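Local coordinates for PBP domain-containing protein (Vibrio parahaemolyticus, PDB 3MUQ) that is of unknown function but has a periplasmic-binding-protein-like fold and is made with a signal sequence, so it probably binds a small ligand outside the cytoplasm, at residues 92-95 against 96-100; 101-104 against 105-108; 129-132 against 133-137; 142-145 against 146-149; 169-172 against 173-176. One frame throughout, in Å; residues are numbered along the deposited sequence.

Interaction 1. Residues 92-95 against 96-100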
loop_
_atom_site.group_PDB
_atom_site.type_symbol
_atom_site.label_atom_id
_atom_site.label_comp_id
_atom_site.label_asym_id
_atom_site.label_seq_id
_atom_site.Cartn_x
_atom_site.Cartn_y
_atom_site.Cartn_z
ATOM N N LYS A 92 -9.237 -22.979 -19.922
ATOM C CA LYS A 92 -9.270 -24.087 -18.983
ATOM C C LYS A 92 -8.567 -25.320 -19.570
ATOM O O LYS A 92 -7.907 -26.069 -18.858
ATOM C CB LYS A 92 -10.713 -24.408 -18.584
ATOM C CG LYS A 92 -10.828 -25.386 -17.422
ATOM C CD LYS A 92 -12.282 -25.680 -17.074
ATOM C CE LYS A 92 -12.448 -25.991 -15.588
ATOM N NZ LYS A 92 -11.404 -26.927 -15.073
ATOM N N ALA A 93 -8.696 -25.507 -20.878
ATOM C CA ALA A 93 -8.112 -26.661 -21.551
ATOM C C ALA A 93 -6.585 -26.580 -21.737
ATOM O O ALA A 93 -5.958 -27.571 -22.081
ATOM C CB ALA A 93 -8.812 -26.894 -22.899
ATOM N N ASP A 94 -5.996 -25.401 -21.541
ATOM C CA ASP A 94 -4.537 -25.270 -21.505
ATOM C C ASP A 94 -3.821 -25.979 -22.661
ATOM O O ASP A 94 -3.007 -26.878 -22.446
ATOM C CB ASP A 94 -4.019 -25.812 -20.179
ATOM C CG ASP A 94 -2.532 -25.612 -19.994
ATOM O OD1 ASP A 94 -1.929 -24.735 -20.656
ATOM O OD2 ASP A 94 -1.963 -26.342 -19.160
ATOM N N PRO A 95 -4.089 -25.540 -23.890
ATOM C CA PRO A 95 -3.586 -26.227 -25.084
ATOM C C PRO A 95 -2.066 -26.206 -25.209
ATOM O O PRO A 95 -1.522 -27.078 -25.891
ATOM C CB PRO A 95 -4.239 -25.449 -26.234
ATOM C CG PRO A 95 -4.502 -24.099 -25.663
ATOM C CD PRO A 95 -4.878 -24.345 -24.231
ATOM N N ALA A 96 -1.386 -25.247 -24.583
ATOM C CA ALA A 96 0.079 -25.253 -24.603
ATOM C C ALA A 96 0.667 -26.125 -23.497
ATOM O O ALA A 96 1.888 -26.266 -23.386
ATOM C CB ALA A 96 0.645 -23.827 -24.514
ATOM N N LYS A 97 -0.205 -26.692 -22.671
ATOM C CA LYS A 97 0.222 -27.518 -21.549
ATOM C C LYS A 97 1.255 -26.808 -20.660
ATOM O O LYS A 97 2.321 -27.357 -20.373
ATOM C CB LYS A 97 0.777 -28.868 -22.037
ATOM C CG LYS A 97 -0.130 -29.639 -23.005
ATOM C CD LYS A 97 -1.531 -29.807 -22.443
ATOM C CE LYS A 97 -2.504 -30.342 -23.490
ATOM N NZ LYS A 97 -3.922 -30.256 -23.016
ATOM N N ILE A 98 0.944 -25.595 -20.214
ATOM C CA ILE A 98 1.858 -24.882 -19.323
ATOM C C ILE A 98 1.521 -25.100 -17.852
ATOM O O ILE A 98 2.316 -24.759 -16.972
ATOM C CB ILE A 98 1.809 -23.362 -19.549
ATOM C CG1 ILE A 98 0.473 -22.807 -19.043
ATOM C CG2 ILE A 98 2.066 -23.035 -21.004
ATOM C CD1 ILE A 98 0.563 -21.458 -18.423
ATOM N N LYS A 99 0.333 -25.644 -17.602
ATOM C CA LYS A 99 -0.238 -25.767 -16.258
ATOM C C LYS A 99 0.722 -26.318 -15.195
ATOM O O LYS A 99 0.661 -25.924 -14.028
ATOM C CB LYS A 99 -1.507 -26.625 -16.314
ATOM C CG LYS A 99 -2.448 -26.463 -15.138
ATOM C CD LYS A 99 -3.648 -27.390 -15.280
ATOM C CE LYS A 99 -4.530 -27.382 -14.031
ATOM N NZ LYS A 99 -5.307 -26.120 -13.852
ATOM N N ASP A 100 1.609 -27.225 -15.593
ATOM C CA ASP A 100 2.500 -27.848 -14.625
ATOM C C ASP A 100 3.972 -27.520 -14.852
ATOM O O ASP A 100 4.842 -28.298 -14.463
ATOM C CB ASP A 100 2.313 -29.365 -14.627
ATOM C CG ASP A 100 0.900 -29.779 -14.278
ATOM O OD1 ASP A 100 0.246 -29.071 -13.483
ATOM O OD2 ASP A 100 0.441 -30.818 -14.800
#

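Interaction 2. Residues 101-104 against 105-108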
loop_
_atom_site.group_PDB
_atom_site.type_symbol
_atom_site.label_atom_id
_atom_site.label_comp_id
_atom_site.label_asym_id
_atom_site.label_seq_id
_atom_site.Cartn_x
_atom_site.Cartn_y
_atom_site.Cartn_z
ATOM N N ASP A 101 4.259 -26.382 -15.478
ATOM C CA ASP A 101 5.648 -25.989 -15.694
ATOM C C ASP A 101 6.256 -25.484 -14.398
ATOM O O ASP A 101 5.534 -25.166 -13.457
ATOM C CB ASP A 101 5.766 -24.948 -16.804
ATOM C CG ASP A 101 5.449 -25.523 -18.168
ATOM O OD1 ASP A 101 5.004 -26.692 -18.229
ATOM O OD2 ASP A 101 5.643 -24.812 -19.176
ATOM N N GLU A 102 7.584 -25.424 -14.353
ATOM C CA GLU A 102 8.300 -25.094 -13.124
ATOM C C GLU A 102 8.500 -23.600 -12.942
ATOM O O GLU A 102 8.298 -23.074 -11.850
ATOM C CB GLU A 102 9.659 -25.786 -13.095
ATOM C CG GLU A 102 9.591 -27.286 -12.918
ATOM C CD GLU A 102 10.934 -27.948 -13.152
ATOM O OE1 GLU A 102 11.196 -28.369 -14.302
ATOM O OE2 GLU A 102 11.731 -28.040 -12.190
ATOM N N SER A 103 8.918 -22.924 -14.006
ATOM C CA SER A 103 9.172 -21.493 -13.933
ATOM C C SER A 103 8.286 -20.753 -14.917
ATOM O O SER A 103 7.720 -21.358 -15.824
ATOM C CB SER A 103 10.637 -21.185 -14.221
ATOM O OG SER A 103 10.936 -21.365 -15.592
ATOM N N VAL A 104 8.157 -19.444 -14.733
ATOM C CA VAL A 104 7.369 -18.648 -15.650
ATOM C C VAL A 104 8.140 -18.506 -16.967
ATOM O O VAL A 104 7.546 -18.316 -18.037
ATOM C CB VAL A 104 7.003 -17.263 -15.054
ATOM C CG1 VAL A 104 8.245 -16.443 -14.780
ATOM C CG2 VAL A 104 6.063 -16.514 -15.981
ATOM N N LEU A 105 9.465 -18.620 -16.906
ATOM C CA LEU A 105 10.242 -18.560 -18.141
ATOM C C LEU A 105 9.974 -19.802 -19.012
ATOM O O LEU A 105 9.864 -19.691 -20.230
ATOM C CB LEU A 105 11.734 -18.359 -17.863
ATOM C CG LEU A 105 12.135 -17.103 -17.080
ATOM C CD1 LEU A 105 13.640 -16.959 -17.118
ATOM C CD2 LEU A 105 11.486 -15.837 -17.628
ATOM N N ASP A 106 9.839 -20.972 -18.389
ATOM C CA ASP A 106 9.382 -22.160 -19.110
ATOM C C ASP A 106 8.002 -21.932 -19.735
ATOM O O ASP A 106 7.740 -22.331 -20.880
ATOM C CB ASP A 106 9.329 -23.381 -18.186
ATOM C CG ASP A 106 10.710 -23.857 -17.773
ATOM O OD1 ASP A 106 11.693 -23.485 -18.457
ATOM O OD2 ASP A 106 10.811 -24.595 -16.764
ATOM N N VAL A 107 7.120 -21.292 -18.980
ATOM C CA VAL A 107 5.786 -21.002 -19.481
ATOM C C VAL A 107 5.844 -20.122 -20.740
ATOM O O VAL A 107 5.227 -20.441 -21.759
ATOM C CB VAL A 107 4.870 -20.367 -18.399
ATOM C CG1 VAL A 107 3.572 -19.919 -19.021
ATOM C CG2 VAL A 107 4.599 -21.370 -17.253
ATOM N N PHE A 108 6.593 -19.029 -20.684
ATOM C CA PHE A 108 6.719 -18.156 -21.856
ATOM C C PHE A 108 7.303 -18.894 -23.064
ATOM O O PHE A 108 6.754 -18.832 -24.163
ATOM C CB PHE A 108 7.526 -16.895 -21.522
ATOM C CG PHE A 108 6.702 -15.799 -20.893
ATOM C CD1 PHE A 108 5.843 -16.079 -19.842
ATOM C CD2 PHE A 108 6.785 -14.490 -21.353
ATOM C CE1 PHE A 108 5.077 -15.068 -19.260
ATOM C CE2 PHE A 108 6.034 -13.474 -20.775
ATOM C CZ PHE A 108 5.178 -13.760 -19.736
#

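Interaction 3. Residues 129-132 against 133-137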
loop_
_atom_site.group_PDB
_atom_site.type_symbol
_atom_site.label_atom_id
_atom_site.label_comp_id
_atom_site.label_asym_id
_atom_site.label_seq_id
_atom_site.Cartn_x
_atom_site.Cartn_y
_atom_site.Cartn_z
ATOM N N LYS A 129 5.691 -3.650 -19.380
ATOM C CA LYS A 129 7.143 -3.710 -19.196
ATOM C C LYS A 129 7.565 -5.019 -18.544
ATOM O O LYS A 129 8.563 -5.636 -18.925
ATOM C CB LYS A 129 7.637 -2.567 -18.303
ATOM C CG LYS A 129 7.283 -1.188 -18.778
ATOM C CD LYS A 129 8.067 -0.791 -19.988
ATOM C CE LYS A 129 8.045 0.721 -20.137
ATOM N NZ LYS A 129 8.782 1.111 -21.361
ATOM N N LYS A 130 6.819 -5.433 -17.533
ATOM C CA LYS A 130 7.144 -6.680 -16.871
ATOM C C LYS A 130 7.015 -7.886 -17.816
ATOM O O LYS A 130 7.822 -8.815 -17.765
ATOM C CB LYS A 130 6.280 -6.886 -15.635
ATOM C CG LYS A 130 6.550 -8.233 -14.992
ATOM C CD LYS A 130 6.184 -8.255 -13.532
ATOM C CE LYS A 130 6.869 -9.417 -12.819
ATOM N NZ LYS A 130 8.250 -9.089 -12.370
ATOM N N GLU A 131 5.997 -7.881 -18.670
ATOM C CA GLU A 131 5.849 -8.968 -19.624
ATOM C C GLU A 131 7.067 -9.003 -20.547
ATOM O O GLU A 131 7.624 -10.072 -20.822
ATOM C CB GLU A 131 4.577 -8.803 -20.448
ATOM C CG GLU A 131 4.477 -9.804 -21.590
ATOM C CD GLU A 131 3.884 -9.187 -22.828
ATOM O OE1 GLU A 131 3.221 -8.136 -22.691
ATOM O OE2 GLU A 131 4.099 -9.732 -23.936
HETATM N N MSE A 132 7.478 -7.825 -21.011
HETATM C CA MSE A 132 8.623 -7.704 -21.922
HETATM C C MSE A 132 9.937 -8.142 -21.291
HETATM O O MSE A 132 10.820 -8.673 -21.970
HETATM C CB MSE A 132 8.725 -6.288 -22.475
HETATM C CG MSE A 132 7.448 -5.828 -23.190
HETATM SE SE MSE A 132 6.819 -7.040 -24.621
HETATM C CE MSE A 132 6.529 -8.639 -23.638
ATOM N N GLY A 133 10.060 -7.921 -19.990
ATOM C CA GLY A 133 11.228 -8.371 -19.262
ATOM C C GLY A 133 11.357 -9.880 -19.298
ATOM O O GLY A 133 12.449 -10.411 -19.467
ATOM N N PHE A 134 10.243 -10.582 -19.131
ATOM C CA PHE A 134 10.287 -12.034 -19.149
ATOM C C PHE A 134 10.675 -12.530 -20.532
ATOM O O PHE A 134 11.498 -13.427 -20.656
ATOM C CB PHE A 134 8.954 -12.640 -18.719
ATOM C CG PHE A 134 8.627 -12.431 -17.270
ATOM C CD1 PHE A 134 9.634 -12.364 -16.320
ATOM C CD2 PHE A 134 7.309 -12.322 -16.853
ATOM C CE1 PHE A 134 9.335 -12.181 -14.985
ATOM C CE2 PHE A 134 7.000 -12.131 -15.515
ATOM C CZ PHE A 134 8.016 -12.065 -14.578
ATOM N N TRP A 135 10.091 -11.950 -21.576
ATOM C CA TRP A 135 10.492 -12.331 -22.924
ATOM C C TRP A 135 11.992 -12.132 -23.080
ATOM O O TRP A 135 12.679 -13.005 -23.597
ATOM C CB TRP A 135 9.731 -11.561 -24.016
ATOM C CG TRP A 135 8.280 -11.963 -24.157
ATOM C CD1 TRP A 135 7.197 -11.154 -24.017
ATOM C CD2 TRP A 135 7.761 -13.273 -24.438
ATOM N NE1 TRP A 135 6.031 -11.864 -24.192
ATOM C CE2 TRP A 135 6.349 -13.168 -24.459
ATOM C CE3 TRP A 135 8.350 -14.520 -24.671
ATOM C CZ2 TRP A 135 5.521 -14.259 -24.703
ATOM C CZ3 TRP A 135 7.528 -15.601 -24.926
ATOM C CH2 TRP A 135 6.128 -15.469 -24.930
ATOM N N ALA A 136 12.501 -10.990 -22.627
ATOM C CA ALA A 136 13.936 -10.716 -22.742
ATOM C C ALA A 136 14.756 -11.790 -22.020
ATOM O O ALA A 136 15.753 -12.270 -22.548
ATOM C CB ALA A 136 14.279 -9.327 -22.220
ATOM N N GLN A 137 14.318 -12.184 -20.830
ATOM C CA GLN A 137 15.011 -13.236 -20.087
ATOM C C GLN A 137 14.971 -14.594 -20.777
ATOM O O GLN A 137 15.899 -15.382 -20.635
ATOM C CB GLN A 137 14.450 -13.369 -18.681
ATOM C CG GLN A 137 14.790 -12.197 -17.781
ATOM C CD GLN A 137 14.021 -12.239 -16.484
ATOM O OE1 GLN A 137 14.138 -13.193 -15.712
ATOM N NE2 GLN A 137 13.213 -11.207 -16.238
#

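Interaction 4. Residues 142-145 against 146-149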
loop_
_atom_site.group_PDB
_atom_site.type_symbol
_atom_site.label_atom_id
_atom_site.label_comp_id
_atom_site.label_asym_id
_atom_site.label_seq_id
_atom_site.Cartn_x
_atom_site.Cartn_y
_atom_site.Cartn_z
ATOM N N PRO A 142 9.088 -11.769 -28.911
ATOM C CA PRO A 142 7.678 -12.139 -29.042
ATOM C C PRO A 142 7.218 -11.862 -30.464
ATOM O O PRO A 142 6.564 -10.849 -30.718
ATOM C CB PRO A 142 6.969 -11.194 -28.067
ATOM C CG PRO A 142 8.057 -10.531 -27.278
ATOM C CD PRO A 142 9.257 -10.524 -28.154
ATOM N N ASN A 143 7.566 -12.758 -31.382
ATOM C CA ASN A 143 7.255 -12.573 -32.795
ATOM C C ASN A 143 6.382 -13.676 -33.367
ATOM O O ASN A 143 5.984 -13.620 -34.531
ATOM C CB ASN A 143 8.545 -12.484 -33.612
ATOM C CG ASN A 143 9.063 -11.076 -33.714
ATOM O OD1 ASN A 143 8.292 -10.133 -33.902
ATOM N ND2 ASN A 143 10.373 -10.918 -33.588
ATOM N N PHE A 144 6.101 -14.691 -32.558
ATOM C CA PHE A 144 5.331 -15.824 -33.038
ATOM C C PHE A 144 3.942 -15.410 -33.523
ATOM O O PHE A 144 3.377 -14.407 -33.064
ATOM C CB PHE A 144 5.276 -16.955 -31.991
ATOM C CG PHE A 144 4.814 -16.520 -30.616
ATOM C CD1 PHE A 144 3.517 -16.771 -30.200
ATOM C CD2 PHE A 144 5.692 -15.897 -29.731
ATOM C CE1 PHE A 144 3.085 -16.395 -28.935
ATOM C CE2 PHE A 144 5.271 -15.515 -28.454
ATOM C CZ PHE A 144 3.966 -15.762 -28.062
ATOM N N GLY A 145 3.405 -16.179 -34.465
ATOM C CA GLY A 145 2.079 -15.919 -34.996
ATOM C C GLY A 145 1.034 -15.654 -33.924
ATOM O O GLY A 145 0.282 -14.678 -34.014
ATOM N N GLY A 146 0.975 -16.515 -32.909
ATOM C CA GLY A 146 -0.043 -16.361 -31.876
ATOM C C GLY A 146 0.014 -15.079 -31.050
ATOM O O GLY A 146 -0.950 -14.736 -30.352
ATOM N N TYR A 147 1.126 -14.353 -31.142
ATOM C CA TYR A 147 1.356 -13.197 -30.285
ATOM C C TYR A 147 0.611 -11.956 -30.753
ATOM O O TYR A 147 0.824 -11.490 -31.866
ATOM C CB TYR A 147 2.849 -12.899 -30.170
ATOM C CG TYR A 147 3.184 -11.816 -29.157
ATOM C CD1 TYR A 147 3.275 -12.105 -27.800
ATOM C CD2 TYR A 147 3.423 -10.511 -29.561
ATOM C CE1 TYR A 147 3.582 -11.116 -26.870
ATOM C CE2 TYR A 147 3.726 -9.521 -28.638
ATOM C CZ TYR A 147 3.809 -9.825 -27.299
ATOM O OH TYR A 147 4.127 -8.828 -26.387
ATOM N N ARG A 148 -0.255 -11.419 -29.891
ATOM C CA ARG A 148 -1.063 -10.252 -30.243
ATOM C C ARG A 148 -0.940 -9.118 -29.222
ATOM O O ARG A 148 -1.314 -9.271 -28.062
ATOM C CB ARG A 148 -2.527 -10.655 -30.401
ATOM C CG ARG A 148 -2.763 -11.585 -31.570
ATOM C CD ARG A 148 -4.221 -11.956 -31.685
ATOM N NE ARG A 148 -5.026 -10.909 -32.310
ATOM C CZ ARG A 148 -5.466 -10.957 -33.563
ATOM N NH1 ARG A 148 -5.173 -12.000 -34.327
ATOM N NH2 ARG A 148 -6.201 -9.969 -34.053
ATOM N N SER A 149 -0.433 -7.984 -29.682
ATOM C CA SER A 149 -0.202 -6.803 -28.866
ATOM C C SER A 149 -1.320 -5.806 -29.160
ATOM O O SER A 149 -1.280 -5.107 -30.170
ATOM C CB SER A 149 1.168 -6.207 -29.229
ATOM O OG SER A 149 1.545 -5.163 -28.348
HETATM O O HOH W 1 2.737 -11.827 -33.869
#

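Interaction 5. Residues 169-172 against 173-176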
loop_
_atom_site.group_PDB
_atom_site.type_symbol
_atom_site.label_atom_id
_atom_site.label_comp_id
_atom_site.label_asym_id
_atom_site.label_seq_id
_atom_site.Cartn_x
_atom_site.Cartn_y
_atom_site.Cartn_z
HETATM N N MSE A 169 -0.663 -12.524 -19.133
HETATM C CA MSE A 169 -0.236 -12.266 -17.759
HETATM C C MSE A 169 -1.030 -11.107 -17.178
HETATM O O MSE A 169 -1.068 -10.018 -17.758
HETATM C CB MSE A 169 1.249 -11.916 -17.709
HETATM C CG MSE A 169 1.774 -11.756 -16.286
HETATM SE SE MSE A 169 3.655 -11.283 -16.293
HETATM C CE MSE A 169 3.503 -9.379 -16.657
ATOM N N SER A 170 -1.657 -11.333 -16.033
ATOM C CA SER A 170 -2.489 -10.304 -15.408
ATOM C C SER A 170 -2.076 -10.052 -13.977
ATOM O O SER A 170 -1.575 -10.958 -13.313
ATOM C CB SER A 170 -3.939 -10.770 -15.388
ATOM O OG SER A 170 -4.787 -9.789 -14.822
ATOM N N ASP A 171 -2.305 -8.840 -13.473
ATOM C CA ASP A 171 -2.197 -8.654 -12.035
ATOM C C ASP A 171 -3.372 -9.420 -11.448
ATOM O O ASP A 171 -4.426 -9.512 -12.080
ATOM C CB ASP A 171 -2.301 -7.186 -11.658
ATOM C CG ASP A 171 -3.660 -6.617 -11.977
ATOM O OD1 ASP A 171 -3.868 -6.174 -13.134
ATOM O OD2 ASP A 171 -4.522 -6.625 -11.072
ATOM N N ARG A 172 -3.212 -9.985 -10.256
ATOM C CA ARG A 172 -4.302 -10.767 -9.678
ATOM C C ARG A 172 -5.590 -9.955 -9.465
ATOM O O ARG A 172 -6.700 -10.478 -9.588
ATOM C CB ARG A 172 -3.884 -11.423 -8.357
ATOM C CG ARG A 172 -4.848 -12.554 -7.924
ATOM C CD ARG A 172 -4.460 -13.190 -6.574
ATOM N NE ARG A 172 -3.055 -13.598 -6.526
ATOM C CZ ARG A 172 -2.635 -14.836 -6.770
ATOM N NH1 ARG A 172 -3.516 -15.778 -7.076
ATOM N NH2 ARG A 172 -1.338 -15.127 -6.728
ATOM N N GLY A 173 -5.443 -8.685 -9.111
ATOM C CA GLY A 173 -6.608 -7.843 -8.874
ATOM C C GLY A 173 -7.571 -7.750 -10.054
ATOM O O GLY A 173 -8.796 -7.872 -9.899
ATOM N N THR A 174 -7.031 -7.496 -11.239
ATOM C CA THR A 174 -7.899 -7.307 -12.385
ATOM C C THR A 174 -8.537 -8.652 -12.705
ATOM O O THR A 174 -9.731 -8.735 -13.013
ATOM C CB THR A 174 -7.148 -6.723 -13.600
ATOM O OG1 THR A 174 -6.385 -5.592 -13.168
ATOM C CG2 THR A 174 -8.152 -6.266 -14.679
ATOM N N TRP A 175 -7.745 -9.708 -12.574
ATOM C CA TRP A 175 -8.238 -11.071 -12.788
ATOM C C TRP A 175 -9.457 -11.379 -11.921
ATOM O O TRP A 175 -10.445 -11.904 -12.410
ATOM C CB TRP A 175 -7.146 -12.102 -12.482
ATOM C CG TRP A 175 -7.731 -13.469 -12.262
ATOM C CD1 TRP A 175 -7.759 -14.181 -11.095
ATOM C CD2 TRP A 175 -8.423 -14.256 -13.228
ATOM N NE1 TRP A 175 -8.410 -15.380 -11.289
ATOM C CE2 TRP A 175 -8.827 -15.448 -12.590
ATOM C CE3 TRP A 175 -8.728 -14.077 -14.583
ATOM C CZ2 TRP A 175 -9.526 -16.454 -13.259
ATOM C CZ3 TRP A 175 -9.418 -15.077 -15.245
ATOM C CH2 TRP A 175 -9.803 -16.254 -14.581
ATOM N N LEU A 176 -9.378 -11.053 -10.632
ATOM C CA LEU A 176 -10.466 -11.374 -9.700
ATOM C C LEU A 176 -11.737 -10.596 -10.013
ATOM O O LEU A 176 -12.846 -11.134 -9.908
ATOM C CB LEU A 176 -10.050 -11.117 -8.241
ATOM C CG LEU A 176 -8.904 -11.973 -7.700
ATOM C CD1 LEU A 176 -8.394 -11.444 -6.344
ATOM C CD2 LEU A 176 -9.351 -13.424 -7.583
#

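Interaction 1. Residues 92-95 against 96-100
Asp94 OD1 meets Ile98 N just past a tight bend, a local example of an acidic side chain bonding to the backbone beyond its own turn. The bend is a type I beta turn from Asp94 to Lys97, closed by Lys97 N donating to Asp94 O at 2.8 Å. With CG anti to the backbone N (chi1 -175°), the carboxylate reaches over the turn, and Asp94 OD1 accepts from Ile98 N at 3.0 Å, on the syn side and close to the carboxylate plane, along a fairly straight N-H line of 162°. Lys99 N lies near OD2 as well, but that oxygen is crowded in the model and the bond is doubtful. Asp94 OD1 has a second partner in Tyr167 OH, which also bonds Ala96 N, while Ile98 packs on Val107 and Ile111 of helix 104-113. The outer side is looser: Pro95 and Lys97 are exposed, and the bent Lys97 chain lays CD 3.3 Å from Asp94 O and ends in a weak bond from NZ to Ala93 O at 3.5 Å. With a backbone amide and the Tyr167 hydroxyl both at OD1, the aspartate is probably ionised.

Interaction 2. Residues 101-104 against 105-108
Ser103 and Asp106 meet where the loop 101-103 turns into helix 104-113, their CA atoms 5.2 Å apart. Two backbone bonds start the helical pattern: Val107 N to Ser103 O at 3.2 Å, and Phe108 N to Val104 O at 2.9 Å. Ahead of these, the amide of Asp106 would lack a helical acceptor, and Ser103 OG supplies one. Its torsion sets the hydroxyl between the backbone N and the carbonyl carbon (chi1 72°), from where it accepts from Asp106 N at 3.0 Å along a nearly straight N-H line of 166°. Outside the turn, Asp101 lays its CB against Val107 CG2 at 3.8 Å. The buried side is apolar: Val104 and Phe108 run side by side, pointing the same way, with Val104 CG2 3.7 Å from Phe108 CE1. The acidic groups of Glu102 and Asp106 come near one another on the outer side, where Glu102 is poorly ordered. Val104 N, a second amide at the helix start, donates instead to the carboxylate of Asp191. Beyond, Leu105 reaches Phe134 of helix 126-138, and Val104 and Val107 touch Phe188 of strand 185-188. A serine accepting from the amide three residues on is the classical N-cap of an alpha-helix.

Interaction 3. Residues 129-132 against 133-137
Glu131 and Trp135, one turn apart, are joined by a distinctly bent bond from Trp135 NE1 to Glu131 OE2 at 2.9 Å, its N-H line at 142°. OE2 offers its anti lone pair, away from the other oxygen, and lies in the indole plane at the ring's edge, though the carboxylate and ring planes are 76° apart. A chi1 of 172° sends the Glu131 chain away from its own amide nitrogen before a bend at chi2 brings the carboxylate to the indole. Met132, a selenomethionine, adds an oblique Met-aromatic contact, its SE 5.3 Å from the centroid of the Trp135 five-membered ring; the position of its methyl end is doubtful. On another side of the helix Lys130 crosses Phe134, bringing CE to 3.4 Å from CZ. Backbone bonds hold both pairs at one-turn spacing: Trp135 N to Glu131 O at 3.2 Å and Phe134 N to Lys130 O at 3.3 Å. In the next shell Ser120 OG bonds Glu131 OE1, so both oxygens of this buried group have partners. Phe108 of helix 104-113 meets the Trp135 ring, and Met169 packs against Lys130, Glu131 and Phe134. Side chains paired at i, i+3 and i+4 thus line helix 126-138, the crossover helix of a beta-alpha-beta unit whose parallel strands are 118-120 and 147-149.

Interaction 4. Residues 142-145 against 146-149
Tyr147 can be followed outward against Phe144 and Pro142, across the turn by which the chain enters strand 147-149. That turn is type I, from Phe144 to Tyr147, and Tyr147 N bonds Phe144 O at 3.0 Å. A water donates to Phe144 O and Tyr147 O, bridging the same two residues. The tyrosine's CB sits over the centre of the Phe144 ring, 3.7 Å from its centroid, a CH-pi contact made possible by the phenylalanine's chi1 of 52°, which turns the phenyl ring back over the turn. Farther along, CD1 approaches Phe144 CZ at 3.7 Å, and the tyrosine edge faces the phenyl face in an offset edge-to-face pair with planes at 65°. CD2 lies 3.4 Å from Pro142 O. Over the tyrosine ring itself comes Pro142 CB, 10° off the normal, a second CH-pi contact; it lies nearest CZ, at 3.5 Å, and then CE1. At the tip, Tyr147 OH bonds Glu131 OE2. The side chains pack on two helices, Pro142 on Trp135 of helix 126-138 and Phe144 on Ile111 and Ala112 of helix 104-113, while the backbone of 146-148 pairs with strand 118-120, alongside which strand 147-149 runs parallel.

Interaction 5. Residues 169-172 against 173-176
Asp171 and Thr174 cross at about a right angle in a side-chain N-cap, where strand 168-171 ends and helix 172-178 begins. Both carboxylate oxygens are used. Asp171 OD2 accepts from Thr174 N at 2.7 Å, a donor that stands above the carboxylate plane, whereas Asp171 OD1 receives the Thr174 hydroxyl on its syn lone pair. The aspartate's chi1 of 65° folds the carboxylate over the first turn, so that OD1 and OD2 reach Thr174 OG1 and N. The backbone adds Leu176 N to Arg172 O at 2.9 Å and a weak, longer bond from Trp175 N to Asp171 O. Arg172 and Leu176 meet obliquely, Arg172 CG lying 4.0 Å from Leu176 CD1. The guanidinium, carried off by a bend at chi3, serves other elements: NE forms a salt bridge with Asp85 of strand 78-90 and NH1 a hydrogen bond with Gln189. The second subunit closes over this corner, with its Pro226 against Asp171 and its Trp222 against Leu176. Before the cap, Ser170 OG donates to Asp171 O at 2.8 Å. The short Thr174 OG1 to Asp171 OD1 bond, 2.6 Å, ties the capping carboxylate to the residue whose amide it caps.

The five local contacts follow one another in series along the chain, none nesting in or crossing another. Interaction 1 turns the chain after strand 78-90, and interaction 2 starts helix 104-113 from the same loop; the two touch, so the turn packs against the helix it leads to. Interaction 3 lies within helix 126-138, which meets the start of helix 104-113 at interaction 2. Interaction 4 closes the loop leading from helix 126-138 into strand 147-149, completing a beta-alpha-beta unit, and its turn packs back on that helix. Interaction 5 joins strand 168-171 to helix 172-178; the strand also touches helix 126-138, linking this unit to the larger mixed sheet.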